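Local coordinates for protein alginate lyase (Aplysia kurodai, PDB 5GMT) that probably cleaves alginate by beta-elimination as a family 14 polysaccharide lyase, with specificity for polymannuronate, at residues L139-R144 with H192-E197; G149-Y154 with V210-Q215; T14-L19 with S84-S89; T30-F35 with R57-F62; G78-P83 with K126-S131. All blocks are in the same frame, centred on the assembly; numbering follows the deposited sequence.

Interaction 1: residues L139-R144 with H192-E197; sequences LRLMWR and HSISEE
The strand carrying L139 and L141 runs over the one carrying I194 and E196 at an angle of 144° between their N-to-C directions, the two short axes coming within 9.8 Å, so the strands belong to two facing layers and do not pair edge to edge. Side chains must therefore bridge the gap. In the apolar half, L141 and I194 reach tip to tip, with CD2 of L141 standing 3.8 Å from CG2 of I194. The other methyl of L141, CD1, lies 3.7 Å from OE2 of E196, and here the two side chains slide past each other in opposite directions. With CG anti to the backbone N (chi1 -176°) and the chain extended beyond it, E196 spans the interlayer space and brings its acid group up to the backbone of the opposite strand. There OE2 lies 2.6 Å from O of L139 and 3.5 Å from CB of L139, while OE1 accepts a hydrogen bond from the backbone N of L115 on the adjoining strand 110-118. The amide of L115 thus gives this buried acid a main-chain partner at OE1. With an alanine here, the amide of L115 would probably lose its acceptor and a gap would open beside CD1 of L141. Such face-to-face packing of two antiparallel sheets is the hallmark of the beta-sandwich, consistent with the concanavalin-like clan to which this family belongs.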
# COMPACT_ATOMS: atom_id res chain seq x y z
N LEU A 139 -1.86 5.97 -0.55
CA LEU A 139 -0.42 5.85 -0.64
C LEU A 139 0.01 4.39 -0.66
O LEU A 139 0.88 3.98 0.11
CB LEU A 139 0.25 6.60 0.52
CG LEU A 139 -0.09 8.10 0.60
CD1 LEU A 139 0.32 8.71 1.96
CD2 LEU A 139 0.52 8.88 -0.57
N ARG A 140 -0.61 3.61 -1.52
CA ARG A 140 -0.14 2.25 -1.80
C ARG A 140 1.29 2.24 -2.35
O ARG A 140 1.82 3.26 -2.79
CB ARG A 140 -1.06 1.56 -2.80
CG ARG A 140 -2.46 1.33 -2.27
CD ARG A 140 -3.34 0.79 -3.37
NE ARG A 140 -3.67 1.82 -4.36
CZ ARG A 140 -4.46 1.63 -5.41
NH1 ARG A 140 -5.04 0.45 -5.62
NH2 ARG A 140 -4.67 2.64 -6.25
N LEU A 141 1.92 1.07 -2.29
CA LEU A 141 3.18 0.85 -2.99
C LEU A 141 2.85 0.12 -4.28
O LEU A 141 1.76 -0.42 -4.44
CB LEU A 141 4.17 0.05 -2.13
CG LEU A 141 5.05 0.78 -1.11
CD1 LEU A 141 4.20 1.53 -0.10
CD2 LEU A 141 5.96 -0.22 -0.39
N MET A 142 3.78 0.13 -5.23
CA MET A 142 3.65 -0.71 -6.40
C MET A 142 4.97 -1.40 -6.67
O MET A 142 6.01 -0.87 -6.29
CB MET A 142 3.22 0.08 -7.64
CG MET A 142 1.71 0.22 -7.81
SD MET A 142 1.23 0.78 -9.47
CE MET A 142 1.77 -0.60 -10.48
N TRP A 143 4.92 -2.57 -7.28
CA TRP A 143 6.12 -3.08 -7.94
C TRP A 143 5.98 -2.76 -9.41
O TRP A 143 4.90 -2.39 -9.90
CB TRP A 143 6.33 -4.59 -7.71
CG TRP A 143 5.38 -5.51 -8.45
CD1 TRP A 143 5.50 -5.96 -9.75
CD2 TRP A 143 4.20 -6.12 -7.92
NE1 TRP A 143 4.44 -6.79 -10.05
CE2 TRP A 143 3.64 -6.91 -8.95
CE3 TRP A 143 3.56 -6.07 -6.68
CZ2 TRP A 143 2.46 -7.64 -8.77
CZ3 TRP A 143 2.40 -6.81 -6.50
CH2 TRP A 143 1.86 -7.58 -7.54
N ARG A 144 7.10 -2.85 -10.11
CA ARG A 144 7.13 -2.57 -11.53
C ARG A 144 7.95 -3.64 -12.20
O ARG A 144 8.29 -4.66 -11.59
CB ARG A 144 7.72 -1.18 -11.79
CG ARG A 144 6.85 -0.02 -11.32
CD ARG A 144 5.68 0.24 -12.27
NE ARG A 144 4.80 1.30 -11.78
CZ ARG A 144 3.68 1.69 -12.40
NH1 ARG A 144 2.93 2.66 -11.88
NH2 ARG A 144 3.32 1.12 -13.54
N HIS A 192 10.54 -9.59 2.60
CA HIS A 192 10.93 -8.18 2.66
C HIS A 192 10.26 -7.54 3.85
O HIS A 192 9.07 -7.76 4.07
CB HIS A 192 10.53 -7.43 1.39
CG HIS A 192 11.06 -8.03 0.14
ND1 HIS A 192 10.63 -9.25 -0.35
CD2 HIS A 192 12.01 -7.60 -0.73
CE1 HIS A 192 11.28 -9.54 -1.46
NE2 HIS A 192 12.12 -8.55 -1.72
N SER A 193 11.00 -6.77 4.63
CA SER A 193 10.36 -5.96 5.65
C SER A 193 10.12 -4.59 5.04
O SER A 193 11.02 -4.01 4.42
CB SER A 193 11.20 -5.86 6.92
OG SER A 193 11.13 -7.07 7.64
N ILE A 194 8.90 -4.10 5.19
CA ILE A 194 8.51 -2.85 4.54
C ILE A 194 8.05 -1.86 5.61
O ILE A 194 7.28 -2.23 6.50
CB ILE A 194 7.38 -3.08 3.52
CG1 ILE A 194 7.89 -3.96 2.37
CG2 ILE A 194 6.83 -1.76 3.01
CD1 ILE A 194 6.93 -4.05 1.19
N SER A 195 8.56 -0.64 5.55
CA SER A 195 7.99 0.41 6.40
C SER A 195 7.60 1.60 5.55
O SER A 195 8.31 1.96 4.61
CB SER A 195 8.97 0.83 7.51
OG SER A 195 10.13 1.45 7.00
N GLU A 196 6.44 2.18 5.86
CA GLU A 196 6.00 3.38 5.17
C GLU A 196 5.58 4.38 6.23
O GLU A 196 4.60 4.15 6.94
CB GLU A 196 4.83 3.10 4.22
CG GLU A 196 4.41 4.35 3.42
CD GLU A 196 3.11 4.18 2.65
OE1 GLU A 196 2.17 3.56 3.19
OE2 GLU A 196 3.02 4.68 1.50
N GLU A 197 6.35 5.46 6.35
CA GLU A 197 6.08 6.50 7.32
C GLU A 197 5.52 7.72 6.61
O GLU A 197 6.11 8.22 5.66
CB GLU A 197 7.34 6.88 8.11
CG GLU A 197 7.08 8.02 9.09
CD GLU A 197 8.16 8.18 10.15
OE1 GLU A 197 9.20 7.50 10.06
OE2 GLU A 197 7.97 9.00 11.08

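Interaction 2: residues G149-Y154 with V210-Q215; sequences GELYAY and VKICVQ
A purely apolar contact between the two sheets of the sandwich joins L151 to V210 and I212, deep inside the protein, with no hydrogen bond between the segments. The CA atoms of L151 and I212 stand 7.8 Å apart, a separation filled by side chains alone. L151 does most of the work. Its CG lies anti to the backbone N (chi1 165°), which carries the isobutyl group across to V210, where CD2 ends over the branch point: CD2 of L151 is 3.8 Å from CB of V210, 3.9 Å from its CG1 and 4.0 Å from its CG2. One methyl is therefore seated against the whole isopropyl group, and the two side chains cross obliquely. I212 meets the leucine from another side. Its chain is extended at chi2 (173°), and CD1 reaches the root of L151, 3.7 Å from CB of L151 and 4.0 Å from its CA. The leucine is thus held near its backbone by the isoleucine and at its end by the valine, which is likely to restrict its choice of rotamer. Around this trio, E196 of strand 191-199 touches all three residues, and L141 of strand 136-143 packs on I212. Strand 149-154 lies between strands 136-143 and 177-179 in its sheet, whereas strand 208-216 runs between 191-199 and 222-229, tied to the latter also by the disulfide between C213 and C223.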
# COMPACT_ATOMS: atom_id res chain seq x y z
N GLY A 149 10.48 -1.00 -7.09
CA GLY A 149 9.37 -0.52 -6.28
C GLY A 149 9.14 0.97 -6.40
O GLY A 149 10.00 1.72 -6.87
N GLU A 150 7.97 1.41 -5.95
CA GLU A 150 7.65 2.84 -5.94
C GLU A 150 6.57 3.12 -4.92
O GLU A 150 5.85 2.20 -4.49
CB GLU A 150 7.19 3.30 -7.32
CG GLU A 150 5.77 2.84 -7.65
CD GLU A 150 5.35 3.18 -9.08
OE1 GLU A 150 6.18 3.08 -10.01
OE2 GLU A 150 4.18 3.54 -9.29
N LEU A 151 6.46 4.38 -4.53
CA LEU A 151 5.25 4.91 -3.89
C LEU A 151 4.26 5.23 -5.01
O LEU A 151 4.62 5.87 -5.97
CB LEU A 151 5.57 6.16 -3.07
CG LEU A 151 4.39 7.03 -2.62
CD1 LEU A 151 3.47 6.22 -1.74
CD2 LEU A 151 4.85 8.29 -1.89
N TYR A 152 3.02 4.76 -4.89
CA TYR A 152 2.02 4.97 -5.93
C TYR A 152 0.88 5.78 -5.36
O TYR A 152 -0.03 5.24 -4.74
CB TYR A 152 1.51 3.64 -6.47
CG TYR A 152 0.55 3.76 -7.63
CD1 TYR A 152 0.94 4.35 -8.82
CD2 TYR A 152 -0.74 3.25 -7.54
CE1 TYR A 152 0.06 4.45 -9.90
CE2 TYR A 152 -1.63 3.34 -8.61
CZ TYR A 152 -1.21 3.94 -9.79
OH TYR A 152 -2.08 4.04 -10.86
N ALA A 153 0.96 7.09 -5.56
CA ALA A 153 0.18 8.04 -4.78
C ALA A 153 -1.00 8.64 -5.54
O ALA A 153 -0.84 9.17 -6.64
CB ALA A 153 1.09 9.16 -4.27
N TYR A 154 -2.18 8.52 -4.94
CA TYR A 154 -3.33 9.34 -5.32
C TYR A 154 -3.37 10.52 -4.36
O TYR A 154 -3.69 10.38 -3.19
CB TYR A 154 -4.63 8.54 -5.25
CG TYR A 154 -4.87 7.68 -6.47
CD1 TYR A 154 -4.01 6.63 -6.78
CD2 TYR A 154 -5.95 7.92 -7.31
CE1 TYR A 154 -4.22 5.85 -7.91
CE2 TYR A 154 -6.17 7.14 -8.44
CZ TYR A 154 -5.31 6.11 -8.73
OH TYR A 154 -5.51 5.32 -9.84
N VAL A 210 6.61 11.21 2.71
CA VAL A 210 6.50 9.77 2.84
C VAL A 210 7.90 9.16 2.76
O VAL A 210 8.66 9.43 1.83
CB VAL A 210 5.61 9.15 1.74
CG1 VAL A 210 5.48 7.65 1.95
CG2 VAL A 210 4.22 9.81 1.72
N LYS A 211 8.25 8.35 3.75
CA LYS A 211 9.52 7.64 3.74
C LYS A 211 9.24 6.15 3.70
O LYS A 211 8.56 5.62 4.58
CB LYS A 211 10.36 8.01 4.97
CG LYS A 211 11.71 7.28 5.03
CD LYS A 211 12.47 7.56 6.33
CE LYS A 211 13.80 6.82 6.32
NZ LYS A 211 14.59 7.02 7.57
N ILE A 212 9.75 5.49 2.67
CA ILE A 212 9.57 4.06 2.53
C ILE A 212 10.92 3.37 2.66
O ILE A 212 11.88 3.78 2.00
CB ILE A 212 8.94 3.72 1.17
CG1 ILE A 212 7.49 4.25 1.10
CG2 ILE A 212 9.00 2.21 0.91
CD1 ILE A 212 6.87 4.10 -0.27
N CYS A 213 10.99 2.36 3.51
CA CYS A 213 12.20 1.55 3.60
C CYS A 213 11.83 0.12 3.28
O CYS A 213 10.80 -0.37 3.74
CB CYS A 213 12.84 1.65 4.98
SG CYS A 213 13.47 3.29 5.39
N VAL A 214 12.65 -0.55 2.49
CA VAL A 214 12.41 -1.94 2.16
C VAL A 214 13.70 -2.71 2.41
O VAL A 214 14.78 -2.26 2.03
CB VAL A 214 11.97 -2.12 0.68
CG1 VAL A 214 11.87 -3.59 0.30
CG2 VAL A 214 10.64 -1.39 0.42
N GLN A 215 13.59 -3.87 3.05
CA GLN A 215 14.76 -4.71 3.26
C GLN A 215 14.44 -6.15 2.94
O GLN A 215 13.64 -6.79 3.62
CB GLN A 215 15.29 -4.60 4.69
CG GLN A 215 16.56 -5.40 4.91
CD GLN A 215 17.26 -5.05 6.19
OE1 GLN A 215 16.64 -4.69 7.18
NE2 GLN A 215 18.59 -5.13 6.17

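Interaction 3: residues T14-L19 with S84-S89; sequences TTVWSL and SAISSS
V16 carries this surface contact, with A85 and I86 as its partners from the loop that follows strand 76-81. The backbones come close, the CA atoms of V16 and A85 lying 5.9 Å apart, yet no hydrogen bond joins the segments. A85 offers its methyl to the main chain: CB of A85 sits 3.2 Å from O of V16, a tight approach. The side chains keep a wider spacing, CB of A85 being 4.5 Å from CB of V16. I86 meets the valine side chain itself, CG1 of I86 lying 4.0 Å from CG2 of V16, and the two side chains cross at about a right angle. CG1 of V16 is anti to the carbonyl carbon (chi1 -63°), which leaves CG2 in the crowded position between the backbone N and the carbonyl carbon and puts it against the isoleucine. The neighbouring W17 starts in the same general direction, but its indole leads away to H34, where NE1 donates to the carbonyl and the rings stack. That two successive residues start out on the same side follows from the local backbone: V16 and W17 both face I270 of strand 261-272, forming a classic beta bulge in an antiparallel pair.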
# COMPACT_ATOMS: atom_id res chain seq x y z
N THR A 14 4.29 5.15 19.35
CA THR A 14 3.31 4.25 19.95
C THR A 14 2.71 3.30 18.91
O THR A 14 2.25 3.75 17.87
CB THR A 14 2.16 5.03 20.61
OG1 THR A 14 2.70 5.99 21.52
CG2 THR A 14 1.23 4.08 21.35
N THR A 15 2.70 2.01 19.21
CA THR A 15 2.02 1.04 18.36
C THR A 15 0.54 1.01 18.72
O THR A 15 0.19 0.70 19.86
CB THR A 15 2.64 -0.36 18.48
OG1 THR A 15 4.01 -0.32 18.07
CG2 THR A 15 1.89 -1.36 17.62
N VAL A 16 -0.33 1.33 17.77
CA VAL A 16 -1.76 1.38 18.06
C VAL A 16 -2.48 0.12 17.56
O VAL A 16 -3.54 -0.22 18.07
CB VAL A 16 -2.43 2.65 17.45
CG1 VAL A 16 -1.84 3.90 18.08
CG2 VAL A 16 -2.28 2.69 15.94
N TRP A 17 -1.89 -0.58 16.60
CA TRP A 17 -2.46 -1.81 16.07
C TRP A 17 -1.38 -2.70 15.49
O TRP A 17 -0.42 -2.22 14.92
CB TRP A 17 -3.52 -1.49 15.00
CG TRP A 17 -4.03 -2.68 14.22
CD1 TRP A 17 -5.07 -3.52 14.56
CD2 TRP A 17 -3.54 -3.14 12.96
NE1 TRP A 17 -5.24 -4.48 13.59
CE2 TRP A 17 -4.32 -4.26 12.59
CE3 TRP A 17 -2.52 -2.71 12.11
CZ2 TRP A 17 -4.09 -4.96 11.42
CZ3 TRP A 17 -2.31 -3.41 10.94
CH2 TRP A 17 -3.09 -4.52 10.60
N SER A 18 -1.53 -4.01 15.66
CA SER A 18 -0.65 -4.96 14.99
C SER A 18 -1.41 -6.23 14.64
O SER A 18 -2.47 -6.51 15.21
CB SER A 18 0.57 -5.30 15.87
OG SER A 18 0.18 -6.04 17.01
N LEU A 19 -0.86 -6.99 13.70
CA LEU A 19 -1.42 -8.28 13.33
C LEU A 19 -0.27 -9.20 12.93
O LEU A 19 0.31 -9.06 11.86
CB LEU A 19 -2.44 -8.12 12.19
CG LEU A 19 -3.29 -9.34 11.80
CD1 LEU A 19 -4.63 -8.90 11.25
CD2 LEU A 19 -2.57 -10.24 10.79
N SER A 84 -10.00 0.02 15.31
CA SER A 84 -10.71 0.97 16.16
C SER A 84 -9.76 1.77 17.05
O SER A 84 -10.09 2.88 17.46
CB SER A 84 -11.74 0.25 17.03
OG SER A 84 -11.09 -0.53 18.02
N ALA A 85 -8.58 1.23 17.32
CA ALA A 85 -7.60 1.93 18.16
C ALA A 85 -7.07 3.23 17.54
O ALA A 85 -6.46 4.05 18.22
CB ALA A 85 -6.44 1.01 18.47
N ILE A 86 -7.30 3.42 16.24
CA ILE A 86 -6.80 4.63 15.59
C ILE A 86 -7.77 5.79 15.79
O ILE A 86 -8.95 5.70 15.46
CB ILE A 86 -6.58 4.40 14.07
CG1 ILE A 86 -5.63 3.22 13.85
CG2 ILE A 86 -6.01 5.65 13.43
CD1 ILE A 86 -5.39 2.87 12.38
N SER A 87 -7.26 6.89 16.34
CA SER A 87 -8.10 8.05 16.60
C SER A 87 -8.42 8.78 15.29
O SER A 87 -7.85 8.47 14.24
CB SER A 87 -7.44 8.98 17.61
OG SER A 87 -6.04 9.07 17.38
N SER A 88 -9.32 9.75 15.36
CA SER A 88 -9.85 10.36 14.14
C SER A 88 -9.12 11.63 13.70
O SER A 88 -9.56 12.28 12.76
CB SER A 88 -11.34 10.68 14.32
OG SER A 88 -11.51 11.61 15.36
N SER A 89 -8.03 11.99 14.37
CA SER A 89 -7.25 13.16 13.97
C SER A 89 -5.76 12.85 13.93
O SER A 89 -4.93 13.64 14.41
CB SER A 89 -7.53 14.34 14.90
OG SER A 89 -7.10 14.03 16.21

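Interaction 4: residues T30-F35 with R57-F62; sequences TILGHF and RALRIF
O of L32 accepts a bond from N of F35, 3.0 Å away, and this turn fixes the spacing of two of the three side chains that close on L59. Just before it, in an overlapping turn, N of G33 bonds to O of T30 at 3.1 Å, carrying the chain out of helix 28-31 and on to the 3-10 segment that ends with F35. I31, L32 and F35 then gather round a single leucine. CG2 of I31 lies 3.8 Å from CD1 of L59, the two side chains crossing at about a right angle. CD2 of L32, the branch beside the extended CD1, approaches the same methyl at 4.2 Å and lies nearer the strand than the start of its side chain suggests. The other methyl of L59 faces the phenylalanine: CD2 of L59 is 4.1 Å from CZ of F35, met obliquely. A chi1 of 173° sends CG of L59 off the strand away from its backbone N, and from there the methyls divide between the helix end and the ring. In the beta-sandwich this is the inward side of strand 58-63, and L59 also touches I47 of the adjoining strand and F244 of the opposite sheet. F35 extends the same apolar layer, its ring meeting F79 and, edge to face, F268, with M242 beside it. The carbonyl of F35 is bonded in turn by the hydroxyl of S81, which links the end of the 3-10 segment to strand 76-81.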
# COMPACT_ATOMS: atom_id res chain seq x y z
N THR A 30 -13.13 -14.84 8.77
CA THR A 30 -12.37 -15.14 9.97
C THR A 30 -10.88 -14.88 9.76
O THR A 30 -10.20 -14.37 10.64
CB THR A 30 -12.61 -16.59 10.43
OG1 THR A 30 -14.01 -16.77 10.70
CG2 THR A 30 -11.82 -16.88 11.70
N ILE A 31 -10.38 -15.22 8.57
CA ILE A 31 -8.98 -14.92 8.24
C ILE A 31 -8.69 -13.43 8.45
O ILE A 31 -7.66 -13.07 9.02
CB ILE A 31 -8.65 -15.31 6.78
CG1 ILE A 31 -8.76 -16.83 6.62
CG2 ILE A 31 -7.26 -14.81 6.37
CD1 ILE A 31 -8.64 -17.32 5.19
N LEU A 32 -9.62 -12.59 8.03
CA LEU A 32 -9.41 -11.14 8.06
C LEU A 32 -9.93 -10.50 9.34
O LEU A 32 -9.97 -9.27 9.44
CB LEU A 32 -10.10 -10.49 6.86
CG LEU A 32 -9.68 -10.97 5.48
CD1 LEU A 32 -10.45 -10.19 4.41
CD2 LEU A 32 -8.17 -10.80 5.32
N GLY A 33 -10.31 -11.32 10.32
CA GLY A 33 -10.97 -10.81 11.51
C GLY A 33 -10.29 -9.65 12.22
O GLY A 33 -10.94 -8.65 12.54
N HIS A 34 -8.99 -9.76 12.45
CA HIS A 34 -8.29 -8.74 13.21
C HIS A 34 -7.91 -7.52 12.37
O HIS A 34 -7.32 -6.58 12.89
CB HIS A 34 -7.04 -9.31 13.88
CG HIS A 34 -6.42 -8.39 14.90
ND1 HIS A 34 -7.12 -7.91 15.99
CD2 HIS A 34 -5.18 -7.85 14.98
CE1 HIS A 34 -6.34 -7.12 16.70
NE2 HIS A 34 -5.16 -7.06 16.11
N PHE A 35 -8.27 -7.50 11.08
CA PHE A 35 -8.12 -6.28 10.28
C PHE A 35 -9.34 -5.38 10.46
O PHE A 35 -9.35 -4.23 10.01
CB PHE A 35 -7.97 -6.59 8.78
CG PHE A 35 -6.69 -7.29 8.41
CD1 PHE A 35 -5.50 -6.58 8.26
CD2 PHE A 35 -6.68 -8.66 8.15
CE1 PHE A 35 -4.33 -7.23 7.89
CE2 PHE A 35 -5.52 -9.32 7.78
CZ PHE A 35 -4.34 -8.60 7.65
N ARG A 57 1.60 -17.93 10.84
CA ARG A 57 0.73 -18.21 9.70
C ARG A 57 0.41 -16.91 8.98
O ARG A 57 -0.15 -15.99 9.57
CB ARG A 57 -0.57 -18.90 10.13
CG ARG A 57 -1.50 -19.21 8.96
CD ARG A 57 -2.57 -20.24 9.33
NE ARG A 57 -1.98 -21.57 9.47
CZ ARG A 57 -1.87 -22.44 8.47
NH1 ARG A 57 -2.32 -22.13 7.26
NH2 ARG A 57 -1.31 -23.62 8.68
N ALA A 58 0.74 -16.85 7.70
CA ALA A 58 0.65 -15.63 6.92
C ALA A 58 -0.60 -15.55 6.09
O ALA A 58 -1.15 -16.55 5.66
CB ALA A 58 1.87 -15.51 6.02
N LEU A 59 -1.03 -14.32 5.82
CA LEU A 59 -2.08 -14.06 4.85
C LEU A 59 -1.52 -14.31 3.46
O LEU A 59 -0.54 -13.68 3.08
CB LEU A 59 -2.58 -12.62 4.98
CG LEU A 59 -3.58 -12.15 3.93
CD1 LEU A 59 -4.86 -12.96 4.02
CD2 LEU A 59 -3.84 -10.65 4.10
N ARG A 60 -2.12 -15.25 2.72
CA ARG A 60 -1.57 -15.57 1.40
C ARG A 60 -2.52 -15.14 0.31
O ARG A 60 -3.71 -15.42 0.37
CB ARG A 60 -1.28 -17.08 1.26
CG ARG A 60 -0.44 -17.41 0.02
CD ARG A 60 -0.36 -18.92 -0.26
NE ARG A 60 -1.59 -19.40 -0.90
CZ ARG A 60 -1.80 -20.66 -1.29
NH1 ARG A 60 -0.87 -21.59 -1.12
NH2 ARG A 60 -2.95 -20.98 -1.88
N ILE A 61 -1.97 -14.44 -0.68
CA ILE A 61 -2.73 -14.00 -1.83
C ILE A 61 -2.22 -14.71 -3.08
O ILE A 61 -1.02 -14.70 -3.37
CB ILE A 61 -2.61 -12.47 -2.04
CG1 ILE A 61 -2.93 -11.71 -0.74
CG2 ILE A 61 -3.50 -12.03 -3.21
CD1 ILE A 61 -4.34 -11.94 -0.20
N PHE A 62 -3.15 -15.29 -3.83
CA PHE A 62 -2.85 -16.01 -5.05
C PHE A 62 -3.20 -15.16 -6.28
O PHE A 62 -4.31 -14.63 -6.36
CB PHE A 62 -3.62 -17.33 -5.07
CG PHE A 62 -3.61 -18.02 -6.40
CD1 PHE A 62 -2.41 -18.37 -7.00
CD2 PHE A 62 -4.80 -18.35 -7.02
CE1 PHE A 62 -2.40 -19.03 -8.22
CE2 PHE A 62 -4.80 -19.00 -8.24
CZ PHE A 62 -3.60 -19.34 -8.84

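Interaction 5: residues G78-P83 with K126-S131; sequences GFYSRP and KCSGGS
Water carries the polar side of this contact, for Y80 reaches C127 and S128 through two ordered molecules. Water 1 stands 2.9 Å from OH of Y80 and accepts from N of C127 at 3.0 Å. Water 2 is 2.5 Å from the same OH, lying in the plane of the ring at its edge, and 2.7 Å from OG of S128. Direct approaches are longer: OH of Y80 is 4.3 Å from N of C127, and no hydrogen bond passes straight from one segment to the other. A second group of bonds shapes the loop itself. S131 turns its OG anti to the backbone N (chi1 174°) and donates to O of K126 at 2.8 Å, in the carbonyl plane, with a C=O to donor angle of 156°. N of S131 bonds to O of S128 across a type II' beta turn in which G129 takes the positive phi, and the disulfide from C127 to C136 ties the loop to strand 136-143. Aromatic contacts make up the third kind: Y80 stacks on F243 and meets F116 edge to face, so its ring is fixed on the sheet and its hydroxyl is presented to the loop. With a positioned phenol on one side and a braced loop on the other, the chemistry implies a water-mediated junction, two molecules filling in for direct bonds between strand and loop.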
# COMPACT_ATOMS: atom_id res chain seq x y z
N GLY A 78 -8.29 -6.99 -1.97
CA GLY A 78 -8.24 -5.62 -1.51
C GLY A 78 -9.24 -5.36 -0.41
O GLY A 78 -10.30 -5.98 -0.37
N PHE A 79 -8.87 -4.46 0.50
CA PHE A 79 -9.81 -3.96 1.51
C PHE A 79 -9.19 -2.78 2.21
O PHE A 79 -7.97 -2.69 2.31
CB PHE A 79 -10.19 -5.05 2.55
CG PHE A 79 -9.02 -5.68 3.27
CD1 PHE A 79 -8.49 -5.07 4.41
CD2 PHE A 79 -8.46 -6.87 2.83
CE1 PHE A 79 -7.41 -5.65 5.09
CE2 PHE A 79 -7.38 -7.46 3.50
CZ PHE A 79 -6.86 -6.84 4.63
N TYR A 80 -10.01 -1.87 2.71
CA TYR A 80 -9.51 -0.84 3.60
C TYR A 80 -9.71 -1.30 5.03
O TYR A 80 -10.76 -1.85 5.37
CB TYR A 80 -10.22 0.49 3.38
CG TYR A 80 -9.99 1.17 2.05
CD1 TYR A 80 -9.03 2.16 1.92
CD2 TYR A 80 -10.78 0.86 0.94
CE1 TYR A 80 -8.84 2.82 0.70
CE2 TYR A 80 -10.59 1.51 -0.28
CZ TYR A 80 -9.62 2.51 -0.38
OH TYR A 80 -9.41 3.16 -1.58
N SER A 81 -8.70 -1.08 5.87
CA SER A 81 -8.73 -1.49 7.27
C SER A 81 -8.59 -0.27 8.18
O SER A 81 -7.63 0.49 8.04
CB SER A 81 -7.61 -2.50 7.54
OG SER A 81 -7.41 -2.72 8.92
N ARG A 82 -9.55 -0.09 9.09
CA ARG A 82 -9.49 1.02 10.04
C ARG A 82 -9.64 0.51 11.47
O ARG A 82 -10.72 0.60 12.06
CB ARG A 82 -10.58 2.05 9.73
CG ARG A 82 -10.43 2.69 8.37
CD ARG A 82 -11.60 3.62 8.08
NE ARG A 82 -11.71 4.70 9.06
CZ ARG A 82 -12.56 5.71 8.95
NH1 ARG A 82 -13.36 5.78 7.89
NH2 ARG A 82 -12.60 6.66 9.87
N PRO A 83 -8.56 -0.05 12.03
CA PRO A 83 -8.62 -0.60 13.39
C PRO A 83 -9.14 0.44 14.39
O PRO A 83 -8.76 1.61 14.30
CB PRO A 83 -7.17 -0.98 13.67
CG PRO A 83 -6.63 -1.34 12.32
CD PRO A 83 -7.30 -0.39 11.35
N LYS A 126 -12.21 6.44 -1.97
CA LYS A 126 -12.49 6.73 -3.39
C LYS A 126 -11.25 7.03 -4.23
O LYS A 126 -11.37 7.35 -5.41
CB LYS A 126 -13.47 7.92 -3.49
CG LYS A 126 -14.78 7.71 -2.74
CD LYS A 126 -15.51 6.50 -3.26
CE LYS A 126 -16.81 6.28 -2.50
NZ LYS A 126 -17.54 5.06 -2.97
N CYS A 127 -10.07 6.91 -3.63
CA CYS A 127 -8.86 7.29 -4.34
C CYS A 127 -8.14 6.09 -4.94
O CYS A 127 -7.10 5.64 -4.45
CB CYS A 127 -7.93 8.07 -3.41
SG CYS A 127 -8.45 9.81 -3.26
N SER A 128 -8.70 5.57 -6.03
CA SER A 128 -8.11 4.45 -6.75
C SER A 128 -8.74 4.40 -8.12
O SER A 128 -9.74 5.08 -8.36
CB SER A 128 -8.34 3.14 -5.99
OG SER A 128 -9.72 2.79 -6.01
N GLY A 129 -8.21 3.58 -9.01
CA GLY A 129 -8.80 3.50 -10.34
C GLY A 129 -8.60 4.83 -11.05
O GLY A 129 -7.52 5.42 -11.01
N GLY A 130 -9.64 5.31 -11.72
CA GLY A 130 -9.50 6.59 -12.39
C GLY A 130 -10.02 7.72 -11.54
O GLY A 130 -10.24 8.82 -12.05
N SER A 131 -10.20 7.46 -10.24
CA SER A 131 -10.92 8.37 -9.35
C SER A 131 -10.02 9.08 -8.32
O SER A 131 -9.29 8.45 -7.57
CB SER A 131 -12.01 7.60 -8.61
OG SER A 131 -12.63 8.41 -7.63
O HOH W 1 -8.86 5.94 -1.06
O HOH W 2 -10.82 2.46 -3.54

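How the interactions relate
Interactions 1 and 2 are the core contacts: their strands pair as neighbours within each of the two sheets, their centres lie 5 Å apart, and one bridges the layers with a buried acid where the other uses hydrocarbon alone. Interaction 4 is also buried and apolar, but its centre lies about 16 Å from the centre of the chain and it adds a short helix to the sandwich. Interaction 3 lies at the surface, yet buries more area than interactions 2, 4 and 5; it touches interaction 4 where L19 packs on H34 and F35. Interaction 5 is partly buried, and its loop meets interaction 2 through Y154 and G129. Of the two contacts made by loops 84-89 and 126-131, one stays apolar and the other is bridged by water.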